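Local coordinates for transcription factor cep-1 (PDB 1T4W), which activates transcription as a p53-family factor, binding the p53 consensus DNA sequence through this zinc-binding domain and promoting apoptosis after genotoxic stress in Caenorhabditis elegans, at residues Ala20-Ser25 with Lys186-Arg191; Ser57-Phe62 with Phe158-Asn163; His108-Ser113 with Phe120-Tyr125. One frame throughout, in Å; residues are numbered along the deposited sequence.

Contact 1: Ala20-Ser25 with Lys186-Arg191; sequences AFAISS and KNFCER
Ser24 OG is held by two backbone N-H groups of the following turn, by a hydrogen bond from Glu28 N and a weak one from Glu26 N, while the CB of the same residue rests against the ring of Phe188. A chi1 of 70° turns the hydroxyl back to these N-H groups and leaves CB against the ring; serine is short enough for both. Ser24 CB meets Phe188 CZ at 3.7 Å, at the ring edge and near its plane. Ile23 O lies in that plane too, 3.7 Å from Phe188 CE2, a carbonyl facing the slightly positive rim of an aromatic ring. Phe188 reaches the strand because its CG is anti to the backbone N (chi1 178°); the same ring also meets those of Tyr30 and Trp32, on the neighbouring strand 29-33. Ala22 turns its methyl toward the helix, where CB lies 4.1 Å from Cys189 SG and 4.2 Å from Phe188 CE2. Both alanine and cysteine are short enough for strand 20-23 and helix 186-191 to run almost alongside, their axes 9.4 Å apart at an angle of 17°. Beyond them, Glu192 accepts a bond from Ser25 N. An edge hairpin backed by the C-terminal helix probably corresponds to the loop-sheet-helix motif, whose helix in p53 enters the DNA major groove.

Contact 2: Ser57-Phe62 with Phe158-Asn163; sequences SLRIRF and FLDDEN
Ser57 pairs with Asp160 at the start of an antiparallel ladder between two central strands of the larger sheet of the p53-type, immunoglobulin-like beta sandwich. Ser57 N gives a bond of 3.2 Å to Asp160 O, and Asp160 N returns one of 2.9 Å to Ser57 O. The serine hydroxyl suits an end of the ladder where water is bound: OG bonds two waters, one of which donates to Asp160 OD2 and the other to Asp161 O. Leu58 follows as a non-hydrogen-bonded pair with Leu159, on the sheet's other face. Their branches touch at 4.0 Å between Leu58 CD1 and Leu159 CD1, an apolar patch that Leu122 and Val157 extend on the Leu58 side.

Arg59 returns to the face of Ser57 and carries the salt bridge of the contact. Its backbone N bonds Phe158 O, and its own O receives Phe158 N. The side chain bends at chi3 (-66°), bringing the guanidinium side-on to the carboxylate of Asp160. Arg59 NE reaches Asp160 OD2 at 2.6 Å, and Arg59 NH2 reaches Asp160 OD1 at 2.9 Å, with the two planes only 29° apart. This two-pronged salt bridge probably favours the ionised acid and fixes the rotation of both groups. Phe158 CB lies over one face of the guanidinium, whose plane is nearly parallel to the phenyl ring, 8° away; arginine offers both a flat surface and a charged edge.

Arg61 lies on the face of Arg59; its guanidinium forms a salt bridge with Asp81 and hydrogen bonds to the carbonyls of Ile75 and Asn77. Toward Phe158 it presents aliphatic carbon, with Arg61 CD 4.4 Å from Phe158 CE2.

Contact 3: His108-Ser113 with Phe120-Tyr125; sequences HEFSYS and FTLIMY
Ser111 and Thr121 exchange both backbone bonds of an antiparallel pair, Ser111 N to Thr121 O at 2.9 Å and Thr121 N to Ser111 O at 2.8 Å. Nearer the open end of the hairpin, Ile123 N binds Glu109 O at 2.7 Å, and a water links Glu109 N, from which it accepts, to Ile123 O, to which it donates.

Aromatic contacts gather on the opposite face of the sheet from Ser111. Tyr112 directs its edge to the face of Phe120, CD2 standing over the centre of that ring, with centroids 4.7 Å apart and planes at 57°. Phe110, with chi1 at 64°, lays its ring beside Phe120 in an oblique pair; Phe110 CD1 lies 3.8 Å from Phe120 CD2, at the edge of the Phe120 ring. Phe110 CB packs on Leu122 CD2 at 3.5 Å.

Sulfur and CH-pi contacts dominate at His108. Met124 crosses one face of the imidazole, CG 3.7 Å from the ring centroid and SD close behind, while Tyr125 CE2 approaches the ring edge at 3.6 Å from His108 CE1. His108 NE2 is hydrogen-bonded to Gln130 O, outside the hairpin.

Within the sandwich, strand 109-113 is an outer strand; Phe120 and Leu122 bond onward to Ile60 and Leu58 of strand 57-65, and Leu122 packs against strand 130-137 of the second sheet.

How the contacts relate
From the N terminus, strand 19-23 opens the longest loop, which contact 1 closes only when the C-terminal helix 181-194 returns. Nested inside it, contact 2 joins strand 57-65 to strand 152-160, and within that loop lies contact 3, a short hairpin closure; none of the loops cross. All four zinc ligands, Cys85, His88, Cys139 and Cys143, fall inside the loop of contact 2. Contacts 2 and 3 meet because strands 57-65 and 119-123 are neighbours in one sheet, where Arg59 CG packs on Thr121 OG1 at 3.5 Å. Contact 1 sits at the same sheet's other edge, its centre about 29 Å from that of contact 2 and about 32 Å from that of contact 3.

Contact 1: Ala20-Ser25 with Lys186-Arg191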
loop_
_atom_site.group_PDB
_atom_site.type_symbol
_atom_site.label_atom_id
_atom_site.label_comp_id
_atom_site.label_asym_id
_atom_site.label_seq_id
_atom_site.Cartn_x
_atom_site.Cartn_y
_atom_site.Cartn_z
ATOM N N ALA A 20 -3.768 5.493 -11.642
ATOM C CA ALA A 20 -3.090 4.781 -12.713
ATOM C C ALA A 20 -2.001 3.918 -12.086
ATOM O O ALA A 20 -1.409 4.281 -11.064
ATOM C CB ALA A 20 -2.471 5.776 -13.674
ATOM N N PHE A 21 -1.729 2.788 -12.721
ATOM C CA PHE A 21 -0.745 1.831 -12.232
ATOM C C PHE A 21 0.192 1.451 -13.354
ATOM O O PHE A 21 -0.209 1.412 -14.513
ATOM C CB PHE A 21 -1.480 0.589 -11.705
ATOM C CG PHE A 21 -0.571 -0.506 -11.223
ATOM C CD1 PHE A 21 0.169 -1.269 -12.127
ATOM C CD2 PHE A 21 -0.431 -0.758 -9.861
ATOM C CE1 PHE A 21 1.038 -2.262 -11.679
ATOM C CE2 PHE A 21 0.434 -1.750 -9.404
ATOM C CZ PHE A 21 1.170 -2.500 -10.314
ATOM N N ALA A 22 1.448 1.185 -13.021
ATOM C CA ALA A 22 2.396 0.770 -14.041
ATOM C C ALA A 22 3.515 -0.028 -13.389
ATOM O O ALA A 22 3.655 -0.055 -12.158
ATOM C CB ALA A 22 2.980 1.986 -14.788
ATOM N N ILE A 23 4.305 -0.674 -14.234
ATOM C CA ILE A 23 5.428 -1.476 -13.796
ATOM C C ILE A 23 6.618 -0.812 -14.423
ATOM O O ILE A 23 6.498 -0.267 -15.518
ATOM C CB ILE A 23 5.362 -2.902 -14.354
ATOM C CG1 ILE A 23 4.048 -3.574 -13.955
ATOM C CG2 ILE A 23 6.545 -3.694 -13.842
ATOM C CD1 ILE A 23 3.909 -3.861 -12.484
ATOM N N SER A 24 7.759 -0.847 -13.742
ATOM C CA SER A 24 8.959 -0.247 -14.293
ATOM C C SER A 24 9.636 -1.297 -15.163
ATOM O O SER A 24 9.187 -2.446 -15.221
ATOM C CB SER A 24 9.911 0.183 -13.180
ATOM O OG SER A 24 10.477 -0.939 -12.523
ATOM N N SER A 25 10.704 -0.902 -15.846
ATOM C CA SER A 25 11.440 -1.830 -16.688
ATOM C C SER A 25 12.004 -2.916 -15.779
ATOM O O SER A 25 12.270 -4.025 -16.226
ATOM C CB SER A 25 12.588 -1.121 -17.401
ATOM O OG SER A 25 13.653 -0.878 -16.500
ATOM N N LYS A 186 1.925 8.928 -17.352
ATOM C CA LYS A 186 2.357 8.997 -18.746
ATOM C C LYS A 186 3.833 9.348 -18.866
ATOM O O LYS A 186 4.564 8.761 -19.694
ATOM C CB LYS A 186 1.497 9.995 -19.527
ATOM C CG LYS A 186 1.917 10.237 -20.991
ATOM C CD LYS A 186 1.999 8.949 -21.835
ATOM C CE LYS A 186 0.680 8.215 -21.972
ATOM N NZ LYS A 186 0.693 7.348 -23.236
ATOM N N ASN A 187 4.277 10.302 -18.054
ATOM C CA ASN A 187 5.684 10.687 -18.068
ATOM C C ASN A 187 6.511 9.467 -17.679
ATOM O O ASN A 187 7.547 9.186 -18.279
ATOM C CB ASN A 187 5.961 11.823 -17.071
ATOM C CG ASN A 187 5.483 13.169 -17.582
ATOM O OD1 ASN A 187 5.254 13.325 -18.765
ATOM N ND2 ASN A 187 5.362 14.151 -16.690
ATOM N N PHE A 188 6.065 8.753 -16.654
ATOM C CA PHE A 188 6.800 7.568 -16.220
ATOM C C PHE A 188 6.924 6.516 -17.328
ATOM O O PHE A 188 8.015 6.002 -17.588
ATOM C CB PHE A 188 6.120 6.933 -15.002
ATOM C CG PHE A 188 6.792 5.668 -14.516
ATOM C CD1 PHE A 188 7.828 5.724 -13.595
ATOM C CD2 PHE A 188 6.356 4.422 -14.953
ATOM C CE1 PHE A 188 8.411 4.551 -13.107
ATOM C CE2 PHE A 188 6.933 3.243 -14.470
ATOM C CZ PHE A 188 7.952 3.309 -13.551
ATOM N N CYS A 189 5.805 6.184 -17.971
ATOM C CA CYS A 189 5.824 5.195 -19.036
ATOM C C CYS A 189 6.736 5.606 -20.204
ATOM O O CYS A 189 7.538 4.795 -20.681
ATOM C CB CYS A 189 4.395 4.932 -19.528
ATOM S SG CYS A 189 3.384 4.088 -18.283
ATOM N N GLU A 190 6.638 6.862 -20.646
ATOM C CA GLU A 190 7.479 7.344 -21.755
ATOM C C GLU A 190 8.950 7.273 -21.382
ATOM O O GLU A 190 9.774 6.892 -22.206
ATOM C CB GLU A 190 7.132 8.794 -22.140
ATOM C CG GLU A 190 5.759 8.955 -22.788
ATOM C CD GLU A 190 5.712 8.419 -24.215
ATOM O OE1 GLU A 190 6.444 8.955 -25.073
ATOM O OE2 GLU A 190 4.953 7.466 -24.480
ATOM N N ARG A 191 9.291 7.654 -20.151
ATOM C CA ARG A 191 10.686 7.599 -19.728
ATOM C C ARG A 191 11.196 6.150 -19.686
ATOM O O ARG A 191 12.313 5.868 -20.128
ATOM C CB ARG A 191 10.872 8.273 -18.358
ATOM C CG ARG A 191 10.869 9.792 -18.439
ATOM C CD ARG A 191 11.218 10.471 -17.115
ATOM N NE ARG A 191 10.104 10.529 -16.161
ATOM C CZ ARG A 191 9.814 9.570 -15.283
ATOM N NH1 ARG A 191 10.557 8.471 -15.231
ATOM N NH2 ARG A 191 8.793 9.712 -14.446
#

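Contact 2: Ser57-Phe62 with Phe158-Asn163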
loop_
_atom_site.group_PDB
_atom_site.type_symbol
_atom_site.label_atom_id
_atom_site.label_comp_id
_atom_site.label_asym_id
_atom_site.label_seq_id
_atom_site.Cartn_x
_atom_site.Cartn_y
_atom_site.Cartn_z
ATOM N N SER A 57 -3.377 -13.789 9.020
ATOM C CA SER A 57 -3.793 -12.395 9.084
ATOM C C SER A 57 -2.926 -11.601 8.096
ATOM O O SER A 57 -1.809 -12.006 7.747
ATOM C CB SER A 57 -3.659 -11.834 10.506
ATOM O OG SER A 57 -2.343 -11.946 10.989
ATOM N N LEU A 58 -3.459 -10.493 7.604
ATOM C CA LEU A 58 -2.716 -9.671 6.663
ATOM C C LEU A 58 -2.563 -8.259 7.235
ATOM O O LEU A 58 -3.549 -7.612 7.579
ATOM C CB LEU A 58 -3.442 -9.590 5.323
ATOM C CG LEU A 58 -2.642 -8.870 4.218
ATOM C CD1 LEU A 58 -1.584 -9.809 3.624
ATOM C CD2 LEU A 58 -3.590 -8.422 3.133
ATOM N N ARG A 59 -1.327 -7.795 7.351
ATOM C CA ARG A 59 -1.079 -6.454 7.858
ATOM C C ARG A 59 -0.821 -5.531 6.670
ATOM O O ARG A 59 -0.131 -5.904 5.716
ATOM C CB ARG A 59 0.121 -6.445 8.818
ATOM C CG ARG A 59 -0.206 -6.946 10.224
ATOM C CD ARG A 59 1.043 -6.948 11.151
ATOM N NE ARG A 59 2.071 -7.912 10.731
ATOM C CZ ARG A 59 3.259 -7.584 10.224
ATOM N NH1 ARG A 59 3.587 -6.309 10.050
ATOM N NH2 ARG A 59 4.148 -8.527 9.931
ATOM N N ILE A 60 -1.378 -4.328 6.737
ATOM C CA ILE A 60 -1.237 -3.337 5.672
ATOM C C ILE A 60 -0.629 -2.059 6.266
ATOM O O ILE A 60 -1.163 -1.503 7.219
ATOM C CB ILE A 60 -2.608 -2.982 5.064
ATOM C CG1 ILE A 60 -3.296 -4.252 4.552
ATOM C CG2 ILE A 60 -2.420 -1.966 3.924
ATOM C CD1 ILE A 60 -4.801 -4.105 4.409
ATOM N N ARG A 61 0.481 -1.614 5.693
ATOM C CA ARG A 61 1.176 -0.419 6.152
ATOM C C ARG A 61 1.437 0.542 5.002
ATOM O O ARG A 61 1.464 0.153 3.830
ATOM C CB ARG A 61 2.529 -0.785 6.772
ATOM C CG ARG A 61 2.479 -1.564 8.106
ATOM C CD ARG A 61 3.884 -1.494 8.773
ATOM N NE ARG A 61 4.174 -0.129 9.202
ATOM C CZ ARG A 61 5.375 0.337 9.516
ATOM N NH1 ARG A 61 5.503 1.602 9.899
ATOM N NH2 ARG A 61 6.451 -0.447 9.433
ATOM N N PHE A 62 1.637 1.805 5.349
ATOM C CA PHE A 62 1.939 2.804 4.352
ATOM C C PHE A 62 3.086 3.609 4.959
ATOM O O PHE A 62 2.906 4.420 5.887
ATOM C CB PHE A 62 0.709 3.657 4.034
ATOM C CG PHE A 62 0.900 4.562 2.839
ATOM C CD1 PHE A 62 1.243 4.021 1.591
ATOM C CD2 PHE A 62 0.744 5.949 2.959
ATOM C CE1 PHE A 62 1.431 4.835 0.475
ATOM C CE2 PHE A 62 0.926 6.791 1.851
ATOM C CZ PHE A 62 1.270 6.236 0.600
ATOM N N PHE A 158 1.890 -7.763 4.654
ATOM C CA PHE A 158 2.579 -8.886 5.287
ATOM C C PHE A 158 1.566 -9.953 5.630
ATOM O O PHE A 158 0.475 -9.647 6.148
ATOM C CB PHE A 158 3.250 -8.416 6.588
ATOM C CG PHE A 158 4.228 -7.291 6.388
ATOM C CD1 PHE A 158 5.561 -7.554 6.078
ATOM C CD2 PHE A 158 3.801 -5.969 6.429
ATOM C CE1 PHE A 158 6.466 -6.498 5.796
ATOM C CE2 PHE A 158 4.685 -4.911 6.155
ATOM C CZ PHE A 158 6.019 -5.175 5.833
ATOM N N LEU A 159 1.909 -11.197 5.317
ATOM C CA LEU A 159 1.035 -12.299 5.666
ATOM C C LEU A 159 1.677 -12.922 6.902
ATOM O O LEU A 159 2.838 -13.332 6.846
ATOM C CB LEU A 159 0.963 -13.324 4.527
ATOM C CG LEU A 159 -0.147 -14.376 4.698
ATOM C CD1 LEU A 159 -1.515 -13.707 4.641
ATOM C CD2 LEU A 159 -0.035 -15.421 3.605
ATOM N N ASP A 160 0.943 -12.953 8.020
ATOM C CA ASP A 160 1.463 -13.533 9.264
ATOM C C ASP A 160 0.785 -14.852 9.614
ATOM O O ASP A 160 -0.407 -15.036 9.337
ATOM C CB ASP A 160 1.210 -12.631 10.461
ATOM C CG ASP A 160 2.032 -11.349 10.455
ATOM O OD1 ASP A 160 3.043 -11.225 9.728
ATOM O OD2 ASP A 160 1.633 -10.455 11.209
ATOM N N ASP A 161 1.531 -15.751 10.259
ATOM C CA ASP A 161 0.949 -17.018 10.699
ATOM C C ASP A 161 0.250 -16.775 12.037
ATOM O O ASP A 161 0.162 -15.632 12.494
ATOM C CB ASP A 161 2.020 -18.106 10.836
ATOM C CG ASP A 161 3.021 -17.828 11.942
ATOM O OD1 ASP A 161 2.810 -16.924 12.779
ATOM O OD2 ASP A 161 4.041 -18.532 11.962
ATOM N N GLU A 162 -0.239 -17.835 12.673
ATOM C CA GLU A 162 -0.948 -17.711 13.956
ATOM C C GLU A 162 -0.087 -17.164 15.089
ATOM O O GLU A 162 -0.588 -16.508 16.000
ATOM C CB GLU A 162 -1.521 -19.065 14.391
ATOM C CG GLU A 162 -2.257 -19.814 13.307
ATOM C CD GLU A 162 -1.336 -20.239 12.183
ATOM O OE1 GLU A 162 -0.382 -21.004 12.442
ATOM O OE2 GLU A 162 -1.561 -19.798 11.038
ATOM N N ASN A 163 1.209 -17.436 15.043
ATOM C CA ASN A 163 2.103 -16.956 16.090
ATOM C C ASN A 163 2.599 -15.533 15.859
ATOM O O ASN A 163 3.383 -14.996 16.653
ATOM C CB ASN A 163 3.272 -17.923 16.229
ATOM C CG ASN A 163 2.817 -19.297 16.669
ATOM O OD1 ASN A 163 3.253 -20.312 16.131
ATOM N ND2 ASN A 163 1.930 -19.334 17.655
HETATM O O HOH W 1 -1.065 -10.091 12.242
HETATM O O HOH W 2 -2.019 -14.040 12.515
#

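Contact 3: His108-Ser113 with Phe120-Tyr125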
loop_
_atom_site.group_PDB
_atom_site.type_symbol
_atom_site.label_atom_id
_atom_site.label_comp_id
_atom_site.label_asym_id
_atom_site.label_seq_id
_atom_site.Cartn_x
_atom_site.Cartn_y
_atom_site.Cartn_z
ATOM N N HIS A 108 -12.668 -8.809 3.930
ATOM C CA HIS A 108 -12.240 -9.382 5.200
ATOM C C HIS A 108 -12.454 -8.483 6.402
ATOM O O HIS A 108 -12.414 -7.250 6.297
ATOM C CB HIS A 108 -10.758 -9.763 5.125
ATOM C CG HIS A 108 -10.486 -10.904 4.199
ATOM N ND1 HIS A 108 -11.012 -12.159 4.401
ATOM C CD2 HIS A 108 -9.732 -10.989 3.076
ATOM C CE1 HIS A 108 -10.591 -12.970 3.447
ATOM N NE2 HIS A 108 -9.812 -12.284 2.631
ATOM N N GLU A 109 -12.687 -9.106 7.552
ATOM C CA GLU A 109 -12.850 -8.359 8.790
ATOM C C GLU A 109 -11.472 -7.763 9.056
ATOM O O GLU A 109 -10.466 -8.385 8.717
ATOM C CB GLU A 109 -13.210 -9.315 9.936
ATOM C CG GLU A 109 -13.038 -8.715 11.323
ATOM C CD GLU A 109 -13.259 -9.738 12.436
ATOM O OE1 GLU A 109 -13.541 -10.924 12.141
ATOM O OE2 GLU A 109 -13.143 -9.350 13.610
ATOM N N PHE A 110 -11.409 -6.576 9.660
ATOM C CA PHE A 110 -10.103 -5.972 9.953
ATOM C C PHE A 110 -10.150 -5.194 11.255
ATOM O O PHE A 110 -11.228 -4.885 11.758
ATOM C CB PHE A 110 -9.665 -5.031 8.811
ATOM C CG PHE A 110 -10.567 -3.834 8.629
ATOM C CD1 PHE A 110 -10.355 -2.659 9.363
ATOM C CD2 PHE A 110 -11.636 -3.887 7.733
ATOM C CE1 PHE A 110 -11.200 -1.545 9.201
ATOM C CE2 PHE A 110 -12.485 -2.790 7.563
ATOM C CZ PHE A 110 -12.268 -1.613 8.297
ATOM N N SER A 111 -8.969 -4.917 11.800
ATOM C CA SER A 111 -8.802 -4.137 13.019
ATOM C C SER A 111 -7.647 -3.179 12.727
ATOM O O SER A 111 -6.931 -3.341 11.743
ATOM C CB SER A 111 -8.424 -5.019 14.210
ATOM O OG SER A 111 -7.146 -5.613 14.009
ATOM N N TYR A 112 -7.460 -2.206 13.602
ATOM C CA TYR A 112 -6.418 -1.216 13.435
ATOM C C TYR A 112 -5.634 -0.997 14.719
ATOM O O TYR A 112 -6.155 -1.171 15.821
ATOM C CB TYR A 112 -7.032 0.124 12.994
ATOM C CG TYR A 112 -6.019 1.253 12.868
ATOM C CD1 TYR A 112 -5.737 2.086 13.948
ATOM C CD2 TYR A 112 -5.306 1.448 11.676
ATOM C CE1 TYR A 112 -4.772 3.092 13.858
ATOM C CE2 TYR A 112 -4.341 2.443 11.571
ATOM C CZ TYR A 112 -4.080 3.262 12.672
ATOM O OH TYR A 112 -3.128 4.245 12.589
ATOM N N SER A 113 -4.364 -0.639 14.551
ATOM C CA SER A 113 -3.479 -0.310 15.656
ATOM C C SER A 113 -2.305 0.492 15.112
ATOM O O SER A 113 -1.897 0.316 13.960
ATOM C CB SER A 113 -2.931 -1.553 16.339
ATOM O OG SER A 113 -1.948 -1.147 17.280
ATOM N N PHE A 120 -3.353 -1.777 9.401
ATOM C CA PHE A 120 -4.689 -2.349 9.364
ATOM C C PHE A 120 -4.419 -3.841 9.254
ATOM O O PHE A 120 -3.629 -4.279 8.409
ATOM C CB PHE A 120 -5.494 -1.870 8.153
ATOM C CG PHE A 120 -6.108 -0.498 8.334
ATOM C CD1 PHE A 120 -5.369 0.658 8.083
ATOM C CD2 PHE A 120 -7.405 -0.368 8.808
ATOM C CE1 PHE A 120 -5.920 1.931 8.313
ATOM C CE2 PHE A 120 -7.967 0.898 9.044
ATOM C CZ PHE A 120 -7.215 2.047 8.796
ATOM N N THR A 121 -5.030 -4.614 10.141
ATOM C CA THR A 121 -4.870 -6.061 10.124
ATOM C C THR A 121 -6.140 -6.752 9.698
ATOM O O THR A 121 -7.191 -6.647 10.357
ATOM C CB THR A 121 -4.459 -6.611 11.503
ATOM O OG1 THR A 121 -3.203 -6.041 11.886
ATOM C CG2 THR A 121 -4.307 -8.139 11.452
ATOM N N LEU A 122 -6.049 -7.479 8.597
ATOM C CA LEU A 122 -7.196 -8.210 8.098
ATOM C C LEU A 122 -7.214 -9.568 8.772
ATOM O O LEU A 122 -6.199 -10.266 8.775
ATOM C CB LEU A 122 -7.088 -8.432 6.587
ATOM C CG LEU A 122 -6.935 -7.216 5.688
ATOM C CD1 LEU A 122 -7.088 -7.661 4.225
ATOM C CD2 LEU A 122 -7.966 -6.184 6.038
ATOM N N ILE A 123 -8.356 -9.941 9.341
ATOM C CA ILE A 123 -8.475 -11.249 9.982
ATOM C C ILE A 123 -9.080 -12.171 8.959
ATOM O O ILE A 123 -10.190 -11.941 8.477
ATOM C CB ILE A 123 -9.385 -11.221 11.232
ATOM C CG1 ILE A 123 -8.697 -10.469 12.372
ATOM C CG2 ILE A 123 -9.679 -12.634 11.684
ATOM C CD1 ILE A 123 -8.614 -8.960 12.181
ATOM N N MET A 124 -8.345 -13.215 8.610
ATOM C CA MET A 124 -8.841 -14.140 7.619
ATOM C C MET A 124 -9.143 -15.522 8.151
ATOM O O MET A 124 -9.324 -15.703 9.351
ATOM C CB MET A 124 -7.858 -14.180 6.477
ATOM C CG MET A 124 -7.700 -12.746 5.959
ATOM S SD MET A 124 -6.724 -12.617 4.508
ATOM C CE MET A 124 -5.168 -13.246 5.148
ATOM N N TYR A 125 -9.202 -16.501 7.265
ATOM C CA TYR A 125 -9.532 -17.848 7.693
ATOM C C TYR A 125 -8.655 -18.828 6.949
ATOM O O TYR A 125 -8.140 -18.514 5.867
ATOM C CB TYR A 125 -11.004 -18.113 7.386
ATOM C CG TYR A 125 -11.337 -17.750 5.961
ATOM C CD1 TYR A 125 -11.085 -18.639 4.913
ATOM C CD2 TYR A 125 -11.842 -16.488 5.647
ATOM C CE1 TYR A 125 -11.328 -18.278 3.585
ATOM C CE2 TYR A 125 -12.086 -16.116 4.323
ATOM C CZ TYR A 125 -11.827 -17.013 3.301
ATOM O OH TYR A 125 -12.064 -16.640 2.000
HETATM O O HOH W 3 -10.472 -14.530 0.396
HETATM O O HOH W 4 -12.663 -11.929 7.650
#